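Local coordinates for chorismate mutase protein (Bartonella henselae, PDB 3RMI) that probably catalyses, as an all-helical dimer, the rearrangement of chorismate to prephenate in aromatic amino acid biosynthesis, and is seen here with D-malate bound, at residues A[16-19]-A[20-23]; A[39-42]-A[43-46]; A[56-59]-A[60-64]. All blocks are in the same frame, centred on the assembly; numbering follows the deposited sequence.

Overall arrangement
The three contacts give a worked example of how an intertwined helical dimer builds two equivalent pockets from distant parts of one chain. Contacts 2 and 3, on helices 4-48 and 56-72, have centres about 17 Å apart and come within about 6 Å at their nearest atoms. They do not touch directly, but both meet the malate of chain B. Contact 1 lies farther back along helix 4-48, its centre about 34 Å from that of contact 2 and about 33 Å from that of contact 3, across the centre of the chain. It reaches the other malate, in chain D, whose pocket the second subunit completes.

Contact 1 (A[16-19]-A[20-23]); sequences YLRQ and SIDN. With MLT (D-malate), chain D.
Arg18 and Ile21, neighbours round one helical turn, both face the D-malate of chain D. Arg18 does so through two hydrogen bonds: NE gives the shorter but more bent one, to malate O3 (2.7 Å, 141°), while NH2 donates over 3.3 Å but almost straight, at 171°, to the carboxylate oxygen O1, which lies in the guanidinium plane at its edge; NH2 also forms a salt bridge to Asp55 of the second subunit. An extended chain from CG to NE carries the group out to the ligand. Ile21 adds a nonpolar contact, its CG2 lying 4.0 Å from malate C3, and its CD1 is tucked back to 3.3 Å from Leu17 O.

Behind this first shell stands Asp22. With CG beside the backbone N (chi1 -75°), its carboxylate folds over the preceding turn, CG 3.1 Å from Arg18 O, and OD1 forms a salt bridge to Arg58 of the second subunit, which itself hydrogen-bonds the same malate. Asp22 N bonds to Arg18 O (2.9 Å).

Thus helix 4-48 runs against the second subunit: Ile42 of the second subunit packs on Leu17, Arg18 and Ile21, and Tyr61 of that subunit meets Asp22.

Contact 2 (A[39-42]-A[43-46]); sequences TQAI and GRLK. With MLT (D-malate), chain B.
Lys46 NZ, reached along the flank of Ile42, is gripped by several oxygens: it donates to O1 of the malate in chain B (3.0 Å) and to Pro52 O, with a weak bond to Ala53 O besides. The lysine chain is extended beyond CG and lies side by side with Ile42, CE packing on Ile42 CG2 at 3.5 Å; the aliphatic part of the chain lies along Ile42 while NZ meets its acceptors. Lys46 thus belongs to the malate pocket, probably the active site as in related helical chorismate mutases. Ile42 also meets the malate itself, CD1 lying 3.6 Å from its C2. Lys46 N bonds to Ile42 O (2.8 Å).

Away from the ligand, Arg44 bends at chi3 (-70°) and folds its guanidinium back over the preceding turn. One face lies over Gln40 O and Ala41 CA, while NH2 approaches Ala41 CB at 3.7 Å. Gln40 O receives its hydrogen bond from Arg44 N instead (3.1 Å). Thr39 O serves two donors, Gly43 N and His95 NE2.

Helix 77-106 supplies Val91 against Thr39, His95 against Ile42 and Lys46, and Ile98 against Arg44; Ile21 of the second subunit packs against Thr39 and Ile42.

Contact 3 (A[56-59]-A[60-64]); sequences PLRE and QYQIK. With MLT (D-malate), chain B.
Arg58 and Gln62 are stacked flat group on flat group, the guanidinium and amide planes only 4° apart although the two side chains cross at about a right angle. Gln62 CG sits over the centre of the guanidinium, 3.5 Å from CZ, and Gln62 CD lies 3.5 Å from NE. Arg58 reaches this place with CG anti to the backbone N (chi1 170°) and a bend at chi2, which turns the chain along the helix toward the next turn. Tyr61 takes a different attitude: its ring is tilted against the guanidinium, and NH1 comes near the ring plane at the edge, 3.8 Å from CD2. Beneath the stack, Gln62 N bonds to Arg58 O at 3.0 Å.

Both stacked groups present an N-H to the malate of chain B. Arg58 NE donates to O3 (2.8 Å), and Gln62 NE2 donates to the carboxylate oxygen O4 (2.9 Å, 165°). Leu84 of helix 77-106 touches Gln62.

O3 also receives Arg18 NE of the second subunit, so two arginines from different chains converge on one ligand oxygen. Such a pocket, lined with arginines and hydrogen-bond donors, is consistent with binding of the dianionic chorismate, as in other helical chorismate mutases.

Contact 1 (A[16-19]-A[20-23])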
# COMPACT_ATOMS: atom_id res chain seq x y z
N TYR A 16 15.71 -6.53 14.59
CA TYR A 16 15.60 -5.10 14.73
C TYR A 16 14.95 -4.49 13.46
O TYR A 16 14.04 -3.67 13.57
CB TYR A 16 16.97 -4.51 15.05
CG TYR A 16 17.01 -3.01 15.11
CD1 TYR A 16 16.94 -2.32 16.32
CD2 TYR A 16 17.15 -2.26 13.94
CE1 TYR A 16 17.00 -0.91 16.37
CE2 TYR A 16 17.21 -0.87 13.96
CZ TYR A 16 17.13 -0.20 15.18
OH TYR A 16 17.17 1.17 15.14
N LEU A 17 15.38 -4.95 12.28
CA LEU A 17 14.82 -4.46 11.01
C LEU A 17 13.36 -4.88 10.87
O LEU A 17 12.51 -4.15 10.35
CB LEU A 17 15.62 -5.00 9.82
CG LEU A 17 17.03 -4.38 9.67
CD1 LEU A 17 17.95 -5.34 8.95
CD2 LEU A 17 17.07 -2.95 8.98
N ARG A 18 13.04 -6.03 11.38
CA ARG A 18 11.66 -6.47 11.31
C ARG A 18 10.76 -5.70 12.26
O ARG A 18 9.58 -5.54 11.97
CB ARG A 18 11.58 -7.96 11.53
CG ARG A 18 12.06 -8.71 10.31
CD ARG A 18 12.27 -10.19 10.58
NE ARG A 18 12.43 -10.93 9.35
CZ ARG A 18 12.74 -12.21 9.27
NH1 ARG A 18 12.97 -12.91 10.38
NH2 ARG A 18 12.83 -12.80 8.09
N GLN A 19 11.30 -5.19 13.37
CA GLN A 19 10.49 -4.32 14.24
C GLN A 19 10.04 -3.12 13.44
O GLN A 19 8.90 -2.65 13.57
CB GLN A 19 11.26 -3.82 15.45
CG GLN A 19 11.08 -4.66 16.69
CD GLN A 19 12.28 -4.59 17.68
OE1 GLN A 19 13.14 -3.70 17.60
NE2 GLN A 19 12.32 -5.56 18.62
N SER A 20 10.96 -2.59 12.63
CA SER A 20 10.68 -1.36 11.91
C SER A 20 9.64 -1.59 10.84
O SER A 20 8.66 -0.86 10.73
CB SER A 20 11.96 -0.82 11.29
OG SER A 20 12.75 -0.12 12.24
N ILE A 21 9.83 -2.67 10.08
CA ILE A 21 8.89 -3.08 9.05
C ILE A 21 7.52 -3.21 9.65
O ILE A 21 6.55 -2.67 9.13
CB ILE A 21 9.36 -4.39 8.42
CG1 ILE A 21 10.60 -4.11 7.56
CG2 ILE A 21 8.23 -5.03 7.59
CD1 ILE A 21 11.48 -5.34 7.42
N ASP A 22 7.44 -3.92 10.76
CA ASP A 22 6.15 -4.19 11.40
C ASP A 22 5.45 -2.90 11.82
O ASP A 22 4.23 -2.76 11.69
CB ASP A 22 6.37 -5.12 12.58
CG ASP A 22 6.63 -6.59 12.15
OD1 ASP A 22 6.51 -6.89 10.92
OD2 ASP A 22 6.90 -7.44 13.04
N ASN A 23 6.24 -1.91 12.25
CA ASN A 23 5.73 -0.60 12.57
C ASN A 23 5.27 0.17 11.35
O ASN A 23 4.27 0.93 11.39
CB ASN A 23 6.85 0.19 13.18
CG ASN A 23 6.43 0.95 14.38
OD1 ASN A 23 6.32 0.38 15.50
ND2 ASN A 23 6.21 2.26 14.19
C1 MLT D . 11.19 -10.32 5.09
O1 MLT D . 11.97 -11.29 5.32
O2 MLT D . 10.77 -10.28 3.94
C2 MLT D . 10.80 -9.26 6.11
O3 MLT D . 10.91 -9.95 7.32
C3 MLT D . 9.44 -8.58 6.18
C4 MLT D . 8.49 -8.62 4.96
O4 MLT D . 8.09 -9.73 4.45
O5 MLT D . 8.02 -7.55 4.48

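Contact 2 (A[39-42]-A[43-46])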
# COMPACT_ATOMS: atom_id res chain seq x y z
N THR A 39 -12.39 7.92 0.09
CA THR A 39 -12.91 7.38 -1.16
C THR A 39 -14.30 6.84 -0.99
O THR A 39 -15.03 6.72 -1.97
CB THR A 39 -12.03 6.28 -1.75
OG1 THR A 39 -11.86 5.22 -0.79
CG2 THR A 39 -10.70 6.84 -2.19
N GLN A 40 -14.70 6.49 0.21
CA GLN A 40 -16.07 6.04 0.44
C GLN A 40 -17.02 7.22 0.46
O GLN A 40 -18.18 7.09 0.06
CB GLN A 40 -16.20 5.21 1.74
CG GLN A 40 -15.72 3.74 1.56
CD GLN A 40 -15.35 2.98 2.88
OE1 GLN A 40 -15.79 3.35 3.98
NE2 GLN A 40 -14.57 1.91 2.74
N ALA A 41 -16.54 8.36 0.95
CA ALA A 41 -17.33 9.58 0.87
C ALA A 41 -17.46 9.99 -0.61
O ALA A 41 -18.53 10.40 -1.04
CB ALA A 41 -16.72 10.69 1.73
N ILE A 42 -16.43 9.79 -1.42
CA ILE A 42 -16.53 10.01 -2.87
C ILE A 42 -17.52 9.02 -3.48
O ILE A 42 -18.32 9.41 -4.31
CB ILE A 42 -15.16 9.92 -3.61
CG1 ILE A 42 -14.26 11.10 -3.18
CG2 ILE A 42 -15.35 9.93 -5.16
CD1 ILE A 42 -12.82 11.03 -3.73
N GLY A 43 -17.48 7.76 -3.07
CA GLY A 43 -18.42 6.76 -3.62
C GLY A 43 -19.90 7.12 -3.42
O GLY A 43 -20.73 6.93 -4.34
N ARG A 44 -20.22 7.64 -2.25
CA ARG A 44 -21.61 8.01 -1.91
C ARG A 44 -22.06 9.21 -2.78
O ARG A 44 -23.16 9.24 -3.34
CB ARG A 44 -21.75 8.33 -0.40
CG ARG A 44 -21.56 7.08 0.52
CD ARG A 44 -22.01 7.33 1.97
NE ARG A 44 -21.09 8.25 2.63
CZ ARG A 44 -19.92 7.90 3.21
NH1 ARG A 44 -19.51 6.63 3.23
NH2 ARG A 44 -19.16 8.84 3.77
N LEU A 45 -21.17 10.19 -2.88
CA LEU A 45 -21.38 11.35 -3.69
C LEU A 45 -21.57 10.94 -5.17
O LEU A 45 -22.55 11.32 -5.83
CB LEU A 45 -20.17 12.28 -3.51
CG LEU A 45 -20.41 13.76 -3.22
CD1 LEU A 45 -21.45 14.02 -2.07
CD2 LEU A 45 -19.08 14.40 -2.93
N LYS A 46 -20.67 10.10 -5.68
CA LYS A 46 -20.79 9.66 -7.07
C LYS A 46 -22.11 8.93 -7.26
O LYS A 46 -22.79 9.18 -8.24
CB LYS A 46 -19.64 8.74 -7.49
CG LYS A 46 -18.26 9.44 -7.68
CD LYS A 46 -17.25 8.44 -8.22
CE LYS A 46 -15.93 9.08 -8.54
NZ LYS A 46 -15.08 8.13 -9.36
C1 MLT B . -11.76 8.37 -7.02
O1 MLT B . -12.69 8.84 -7.74
O2 MLT B . -11.69 7.15 -7.04
C2 MLT B . -10.82 9.20 -6.17
O3 MLT B . -10.77 10.41 -6.86
C3 MLT B . -9.35 8.86 -5.90
C4 MLT B . -8.84 7.42 -6.14
O4 MLT B . -8.93 6.86 -7.29
O5 MLT B . -8.24 6.79 -5.22

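Contact 3 (A[56-59]-A[60-64])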
# COMPACT_ATOMS: atom_id res chain seq x y z
N PRO A 56 -11.48 8.39 -15.87
CA PRO A 56 -10.15 8.21 -16.48
C PRO A 56 -9.20 9.40 -16.35
O PRO A 56 -8.01 9.19 -16.10
CB PRO A 56 -10.44 7.90 -17.97
CG PRO A 56 -11.91 8.02 -18.16
CD PRO A 56 -12.56 8.45 -16.87
N LEU A 57 -9.70 10.62 -16.52
CA LEU A 57 -8.88 11.83 -16.34
C LEU A 57 -8.34 11.94 -14.92
O LEU A 57 -7.21 12.34 -14.72
CB LEU A 57 -9.63 13.11 -16.72
CG LEU A 57 -9.79 13.41 -18.20
CD1 LEU A 57 -10.48 14.79 -18.44
CD2 LEU A 57 -8.46 13.32 -19.00
N ARG A 58 -9.15 11.58 -13.93
CA ARG A 58 -8.69 11.55 -12.52
C ARG A 58 -7.56 10.51 -12.32
O ARG A 58 -6.50 10.83 -11.75
CB ARG A 58 -9.88 11.30 -11.59
CG ARG A 58 -9.56 11.00 -10.13
CD ARG A 58 -8.88 12.16 -9.42
NE ARG A 58 -8.61 11.80 -8.03
CZ ARG A 58 -7.69 12.34 -7.24
NH1 ARG A 58 -6.92 13.34 -7.66
NH2 ARG A 58 -7.57 11.90 -5.99
N GLU A 59 -7.78 9.30 -12.81
CA GLU A 59 -6.85 8.16 -12.68
C GLU A 59 -5.52 8.55 -13.28
O GLU A 59 -4.47 8.32 -12.68
CB GLU A 59 -7.39 6.92 -13.43
CG GLU A 59 -7.63 5.63 -12.63
CD GLU A 59 -9.15 5.25 -12.39
OE1 GLU A 59 -9.93 6.01 -11.70
OE2 GLU A 59 -9.55 4.15 -12.88
N GLN A 60 -5.57 9.14 -14.46
CA GLN A 60 -4.37 9.52 -15.20
C GLN A 60 -3.54 10.54 -14.45
O GLN A 60 -2.31 10.46 -14.46
CB GLN A 60 -4.73 10.19 -16.52
CG GLN A 60 -4.78 9.32 -17.71
CD GLN A 60 -5.36 10.08 -18.92
OE1 GLN A 60 -6.31 9.61 -19.54
NE2 GLN A 60 -4.79 11.27 -19.23
N TYR A 61 -4.21 11.52 -13.87
CA TYR A 61 -3.54 12.55 -13.07
C TYR A 61 -2.86 11.92 -11.83
O TYR A 61 -1.71 12.21 -11.52
CB TYR A 61 -4.56 13.63 -12.64
CG TYR A 61 -4.06 14.58 -11.57
CD1 TYR A 61 -3.21 15.66 -11.89
CD2 TYR A 61 -4.40 14.40 -10.23
CE1 TYR A 61 -2.73 16.54 -10.89
CE2 TYR A 61 -3.92 15.25 -9.24
CZ TYR A 61 -3.09 16.31 -9.56
OH TYR A 61 -2.65 17.15 -8.57
N GLN A 62 -3.59 11.06 -11.13
CA GLN A 62 -3.07 10.48 -9.89
C GLN A 62 -1.80 9.69 -10.21
O GLN A 62 -0.84 9.75 -9.48
CB GLN A 62 -4.11 9.57 -9.23
CG GLN A 62 -5.41 10.18 -8.73
CD GLN A 62 -6.29 9.13 -8.08
OE1 GLN A 62 -6.10 8.80 -6.91
NE2 GLN A 62 -7.25 8.60 -8.82
N ILE A 63 -1.80 8.98 -11.33
CA ILE A 63 -0.67 8.17 -11.72
C ILE A 63 0.53 9.03 -12.13
O ILE A 63 1.64 8.75 -11.66
CB ILE A 63 -1.03 7.19 -12.87
CG1 ILE A 63 -1.91 6.05 -12.34
CG2 ILE A 63 0.23 6.60 -13.50
CD1 ILE A 63 -2.61 5.26 -13.46
N LYS A 64 0.33 10.04 -12.98
CA LYS A 64 1.46 10.86 -13.43
C LYS A 64 2.07 11.54 -12.21
O LYS A 64 3.28 11.56 -12.04
CB LYS A 64 1.11 11.89 -14.56
C1 MLT B . -11.76 8.37 -7.02
O1 MLT B . -12.69 8.84 -7.74
O2 MLT B . -11.69 7.15 -7.04
C2 MLT B . -10.82 9.20 -6.17
O3 MLT B . -10.77 10.41 -6.86
C3 MLT B . -9.35 8.86 -5.90
C4 MLT B . -8.84 7.42 -6.14
O4 MLT B . -8.93 6.86 -7.29
O5 MLT B . -8.24 6.79 -5.22